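Local coordinates for protein glucanase (Clostridium thermocellum, PDB 5GXX) that probably hydrolyses cellulose chains internally as a family 9 endoglucanase of the cellulosome, at residues A[241-245]-A[246-250]. The protein carries 1 engineered substitution. Numbering follows the deposited sequence.
With CA (calcium ion), chain C.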
# COMPACT_ATOMS: atom_id res chain seq x y z
N TRP A 241 42.93 28.99 -11.82
CA TRP A 241 42.07 28.14 -11.02
C TRP A 241 42.63 28.19 -9.59
O TRP A 241 43.54 28.98 -9.32
CB TRP A 241 41.98 26.72 -11.62
CG TRP A 241 40.76 25.96 -11.16
CD1 TRP A 241 40.74 24.88 -10.32
CD2 TRP A 241 39.40 26.21 -11.53
NE1 TRP A 241 39.45 24.44 -10.14
CE2 TRP A 241 38.60 25.26 -10.85
CE3 TRP A 241 38.77 27.14 -12.37
CZ2 TRP A 241 37.21 25.20 -10.99
CZ3 TRP A 241 37.37 27.10 -12.48
CH2 TRP A 241 36.61 26.14 -11.79
N ALA A 242 42.08 27.37 -8.70
CA ALA A 242 42.53 27.25 -7.32
C ALA A 242 43.23 25.93 -7.05
O ALA A 242 42.84 24.89 -7.58
CB ALA A 242 41.36 27.36 -6.34
N HIS A 243 44.22 25.98 -6.17
CA HIS A 243 44.67 24.82 -5.42
C HIS A 243 43.44 24.15 -4.81
O HIS A 243 42.65 24.81 -4.14
CB HIS A 243 45.57 25.32 -4.31
CG HIS A 243 46.33 24.24 -3.60
ND1 HIS A 243 47.53 23.76 -4.07
CD2 HIS A 243 46.05 23.55 -2.47
CE1 HIS A 243 47.96 22.81 -3.25
NE2 HIS A 243 47.09 22.67 -2.26
N CYS A 244 43.29 22.85 -5.04
CA CYS A 244 42.14 22.12 -4.52
C CYS A 244 42.36 20.61 -4.59
O CYS A 244 43.40 20.14 -5.07
CB CYS A 244 40.90 22.48 -5.34
SG CYS A 244 40.97 21.96 -7.09
N TRP A 245 41.36 19.86 -4.13
CA TRP A 245 41.43 18.39 -4.10
C TRP A 245 41.85 17.75 -5.42
O TRP A 245 42.43 16.67 -5.40
CB TRP A 245 40.11 17.77 -3.63
CG TRP A 245 38.96 18.12 -4.55
CD1 TRP A 245 38.12 19.20 -4.45
CD2 TRP A 245 38.58 17.42 -5.74
NE1 TRP A 245 37.24 19.22 -5.51
CE2 TRP A 245 37.49 18.12 -6.30
CE3 TRP A 245 39.03 16.26 -6.37
CZ2 TRP A 245 36.85 17.71 -7.48
CZ3 TRP A 245 38.40 15.85 -7.54
CH2 TRP A 245 37.33 16.57 -8.08
N ASP A 246 41.50 18.37 -6.55
CA ASP A 246 41.80 17.81 -7.86
C ASP A 246 43.19 18.15 -8.41
O ASP A 246 43.73 17.47 -9.29
CB ASP A 246 40.75 18.29 -8.86
CG ASP A 246 40.94 17.67 -10.22
OD1 ASP A 246 40.68 16.46 -10.35
OD2 ASP A 246 41.37 18.38 -11.15
N ASP A 247 43.73 19.25 -7.90
CA ASP A 247 44.90 19.87 -8.48
C ASP A 247 45.68 20.75 -7.50
O ASP A 247 45.30 21.88 -7.19
CB ASP A 247 44.49 20.67 -9.72
CG ASP A 247 45.66 21.14 -10.55
OD1 ASP A 247 46.83 20.95 -10.13
OD2 ASP A 247 45.39 21.73 -11.62
N CYS A 248 46.79 20.19 -7.03
CA CYS A 248 47.68 20.82 -6.07
C CYS A 248 48.94 21.39 -6.71
O CYS A 248 49.88 21.74 -5.99
CB CYS A 248 48.04 19.82 -4.97
SG CYS A 248 46.72 19.46 -3.81
N HIS A 249 49.01 21.52 -8.03
CA HIS A 249 50.24 22.06 -8.64
C HIS A 249 50.53 23.49 -8.21
O HIS A 249 51.69 23.86 -8.11
CB HIS A 249 50.39 21.89 -10.16
CG HIS A 249 49.65 22.90 -10.99
ND1 HIS A 249 48.34 22.70 -11.38
CD2 HIS A 249 50.05 24.06 -11.58
CE1 HIS A 249 47.96 23.71 -12.15
NE2 HIS A 249 48.97 24.56 -12.27
N TYR A 250 49.47 24.25 -7.96
CA TYR A 250 49.58 25.65 -7.55
C TYR A 250 50.45 25.76 -6.30
O TYR A 250 51.44 26.49 -6.27
CB TYR A 250 48.18 26.26 -7.30
CG TYR A 250 47.26 26.01 -8.48
CD1 TYR A 250 47.30 26.84 -9.59
CD2 TYR A 250 46.41 24.90 -8.50
CE1 TYR A 250 46.49 26.59 -10.70
CE2 TYR A 250 45.61 24.64 -9.61
CZ TYR A 250 45.66 25.48 -10.70
OH TYR A 250 44.90 25.23 -11.82
CA CA C . 45.15 16.10 -10.56
O HOH W 1 43.16 15.03 -10.81
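Cys244 and Asp247 pair through their backbones at the two ends of a type I beta turn, Cys244 N giving a hydrogen bond to Asp247 O (3.1 Å) and Asp247 N returning one to Cys244 O (3.0 Å). Trp245 and Asp246 form the corner. The SG of Cys244 sits between its own backbone N and carbonyl carbon (chi1 65°), which brings it to Asp246 N, from which it takes a weak hydrogen bond. Asp246 lays its CB over one face of the Trp245 indole, 3.6 Å from the centroid of the six-membered ring. Its carboxylate plane stands 70° from the ring.

The turn forms part of a calcium site in the family 9 catalytic domain, just ahead of helix 249-260. Asp246 O binds the calcium directly (2.3 Å), and Ser195, Gly196, Asp199 and Glu200 supply the other protein ligands. Asp246 also acts from the second shell: its OD1 accepts from a water that is itself on the metal, and from His194 N.

Past the turn, Cys248 takes the N-cap position. Its CB lies against CE1 of His243 (3.5 Å), while its SG approaches the imidazole obliquely. His243 ND1 is hydrogen-bonded to Gly251 N in the first turn of the helix. Asp247 OD1 takes two bonds from His249. His249 N closes an Asx turn on the anti side, and His249 ND1 meets Asp247 OD1 on the syn side at 2.6 Å, with that oxygen close to the imidazole plane. With CG beside its backbone N (chi1 -51°), Tyr250 reaches back along the incoming chain. Its CD2 and CE2 lie close to His243 N and Ala242 O, and its OH ends 3.3 Å from Trp241 CB. Trp241 O sits over one face of the phenol ring, and His249 CE1 over the opposite one.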